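Local coordinates for protein D-ribulose-5-phosphate 3-epimerase, putative (Plasmodium falciparum, PDB 1TQX) that probably interconverts D-ribulose 5-phosphate and D-xylulose 5-phosphate as a metal-dependent TIM-barrel epimerase that binds zinc, at residues D68-V73 with Q88-F93. Numbering follows the deposited sequence.
Sequences DVHLMV and QLTFHF. With ZN (zinc ion), chain D.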
loop_
_atom_site.group_PDB
_atom_site.type_symbol
_atom_site.label_atom_id
_atom_site.label_comp_id
_atom_site.label_asym_id
_atom_site.label_seq_id
_atom_site.Cartn_x
_atom_site.Cartn_y
_atom_site.Cartn_z
ATOM N N ASP A 68 5.087 -1.700 -5.472
ATOM C CA ASP A 68 3.903 -1.010 -4.978
ATOM C C ASP A 68 4.329 0.277 -4.258
ATOM O O ASP A 68 4.797 0.249 -3.118
ATOM C CB ASP A 68 3.146 -1.973 -4.057
ATOM C CG ASP A 68 1.960 -1.342 -3.382
ATOM O OD1 ASP A 68 1.233 -0.554 -4.025
ATOM O OD2 ASP A 68 1.742 -1.671 -2.195
ATOM N N VAL A 69 4.155 1.404 -4.941
ATOM C CA VAL A 69 4.560 2.705 -4.411
ATOM C C VAL A 69 3.431 3.501 -3.771
ATOM O O VAL A 69 2.445 3.843 -4.426
ATOM C CB VAL A 69 5.213 3.579 -5.519
ATOM C CG1 VAL A 69 5.829 4.825 -4.897
ATOM C CG2 VAL A 69 6.278 2.771 -6.267
ATOM N N HIS A 70 3.587 3.798 -2.483
ATOM C CA HIS A 70 2.596 4.566 -1.741
ATOM C C HIS A 70 3.104 6.003 -1.675
ATOM O O HIS A 70 4.050 6.301 -0.948
ATOM C CB HIS A 70 2.433 3.994 -0.326
ATOM C CG HIS A 70 1.417 4.710 0.508
ATOM N ND1 HIS A 70 1.160 4.365 1.819
ATOM C CD2 HIS A 70 0.608 5.760 0.231
ATOM C CE1 HIS A 70 0.238 5.172 2.313
ATOM N NE2 HIS A 70 -0.113 6.028 1.370
ATOM N N LEU A 71 2.468 6.886 -2.435
ATOM C CA LEU A 71 2.861 8.287 -2.489
ATOM C C LEU A 71 2.213 9.150 -1.410
ATOM O O LEU A 71 1.119 9.672 -1.598
ATOM C CB LEU A 71 2.529 8.863 -3.872
ATOM C CG LEU A 71 3.220 8.164 -5.052
ATOM C CD1 LEU A 71 2.553 8.563 -6.368
ATOM C CD2 LEU A 71 4.699 8.525 -5.055
ATOM N N MET A 72 2.883 9.281 -0.270
ATOM C CA MET A 72 2.380 10.130 0.809
ATOM C C MET A 72 3.067 11.467 0.569
ATOM O O MET A 72 3.922 11.895 1.345
ATOM C CB MET A 72 2.773 9.565 2.176
ATOM C CG MET A 72 1.968 8.336 2.569
ATOM S SD MET A 72 2.533 7.539 4.092
ATOM C CE MET A 72 3.569 6.246 3.426
ATOM N N VAL A 73 2.682 12.115 -0.525
ATOM C CA VAL A 73 3.286 13.378 -0.925
ATOM C C VAL A 73 2.275 14.357 -1.493
ATOM O O VAL A 73 1.157 13.982 -1.849
ATOM C CB VAL A 73 4.326 13.151 -2.038
ATOM C CG1 VAL A 73 5.406 12.175 -1.575
ATOM C CG2 VAL A 73 3.620 12.607 -3.289
ATOM N N GLN A 88 2.474 -0.243 -9.354
ATOM C CA GLN A 88 1.283 0.460 -8.909
ATOM C C GLN A 88 1.679 1.731 -8.198
ATOM O O GLN A 88 2.640 1.745 -7.427
ATOM C CB GLN A 88 0.429 -0.382 -7.954
ATOM C CG GLN A 88 -0.718 0.424 -7.338
ATOM C CD GLN A 88 -1.724 -0.434 -6.587
ATOM O OE1 GLN A 88 -2.805 -0.721 -7.092
ATOM N NE2 GLN A 88 -1.365 -0.851 -5.379
ATOM N N LEU A 89 0.943 2.801 -8.477
ATOM C CA LEU A 89 1.175 4.081 -7.832
ATOM C C LEU A 89 -0.096 4.394 -7.059
ATOM O O LEU A 89 -1.191 4.430 -7.629
ATOM C CB LEU A 89 1.441 5.187 -8.864
ATOM C CG LEU A 89 2.659 5.035 -9.781
ATOM C CD1 LEU A 89 2.827 6.333 -10.596
ATOM C CD2 LEU A 89 3.922 4.753 -8.966
ATOM N N THR A 90 0.050 4.594 -5.755
ATOM C CA THR A 90 -1.087 4.897 -4.893
ATOM C C THR A 90 -0.949 6.314 -4.350
ATOM O O THR A 90 0.032 6.632 -3.677
ATOM C CB THR A 90 -1.154 3.901 -3.705
ATOM O OG1 THR A 90 -1.373 2.578 -4.209
ATOM C CG2 THR A 90 -2.285 4.268 -2.741
ATOM N N PHE A 91 -1.919 7.172 -4.655
ATOM C CA PHE A 91 -1.865 8.544 -4.164
ATOM C C PHE A 91 -2.957 8.757 -3.125
ATOM O O PHE A 91 -3.873 7.939 -3.005
ATOM C CB PHE A 91 -2.013 9.546 -5.327
ATOM C CG PHE A 91 -3.345 9.496 -6.023
ATOM C CD1 PHE A 91 -4.415 10.264 -5.567
ATOM C CD2 PHE A 91 -3.523 8.702 -7.153
ATOM C CE1 PHE A 91 -5.647 10.242 -6.230
ATOM C CE2 PHE A 91 -4.754 8.675 -7.821
ATOM C CZ PHE A 91 -5.814 9.447 -7.356
ATOM N N HIS A 92 -2.851 9.843 -2.362
ATOM C CA HIS A 92 -3.837 10.132 -1.331
ATOM C C HIS A 92 -4.999 10.996 -1.787
ATOM O O HIS A 92 -4.816 12.007 -2.457
ATOM C CB HIS A 92 -3.157 10.775 -0.116
ATOM C CG HIS A 92 -2.673 9.778 0.891
ATOM N ND1 HIS A 92 -3.478 9.294 1.902
ATOM C CD2 HIS A 92 -1.507 9.096 0.980
ATOM C CE1 HIS A 92 -2.832 8.353 2.564
ATOM N NE2 HIS A 92 -1.633 8.211 2.023
ATOM N N PHE A 93 -6.200 10.567 -1.410
ATOM C CA PHE A 93 -7.435 11.278 -1.722
ATOM C C PHE A 93 -7.273 12.697 -1.176
ATOM O O PHE A 93 -7.670 13.672 -1.817
ATOM C CB PHE A 93 -8.603 10.546 -1.037
ATOM C CG PHE A 93 -9.972 11.140 -1.293
ATOM C CD1 PHE A 93 -10.466 11.290 -2.585
ATOM C CD2 PHE A 93 -10.801 11.470 -0.222
ATOM C CE1 PHE A 93 -11.770 11.754 -2.805
ATOM C CE2 PHE A 93 -12.104 11.933 -0.434
ATOM C CZ PHE A 93 -12.585 12.072 -1.728
HETATM ZN ZN ZN D . 2.337 2.645 2.789
HETATM O O HOH W 1 -0.402 0.938 -2.327
HETATM O O HOH W 2 -0.470 11.586 -2.715
#
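Two neighbouring parallel strands of the TIM barrel meet here, and at the C-terminal end of the pair H70 and H92 join rim to rim beside the zinc site. V69 N donates to Q88 O, T90 N to V69 O (2.8 Å) and L71 N to T90 O, holding D68 level with Q88 and H70 with T90. D68, H70, Q88 and T90 face the barrel interior, while V69 and L89 lie side by side on the outer, helix-facing side, V69 CB 3.9 Å from L89 CD2.

H70 CG stands anti to the backbone N (chi1 -179°), carrying the ring inward so that ND1 binds zinc at 2.3 Å; H36, D38 and D179 complete the site. Its other nitrogen, NE2, donates in its own ring plane to H92 NE2 at 2.7 Å, although the bond meets the H92 ring 30° out of plane; H92 ND1 is in turn hydrogen-bonded to E94 OE1. M72 CG sits over one face of the H70 imidazole, offset toward the rim.

Deeper in the barrel, the extended Q88 side chain runs alongside D68 and brings NE2 to D68 OD1 at 2.9 Å, from above the carboxylate plane. A water donates to that same OD1 and accepts from T90 OG1, 2.7 Å from the hydroxyl oxygen, while D68 OD2 is hydrogen-bonded to Q177 NE2 and to ND1 of the zinc ligand H36. D68 is thus a second-shell anchor for H36, as H92 is for H70: with both ring nitrogens engaged, the H70 imidazole is fixed in rotation, and the hydrogen-bond chain through H92 to E94 may make it a more electron-rich ligand for the metal.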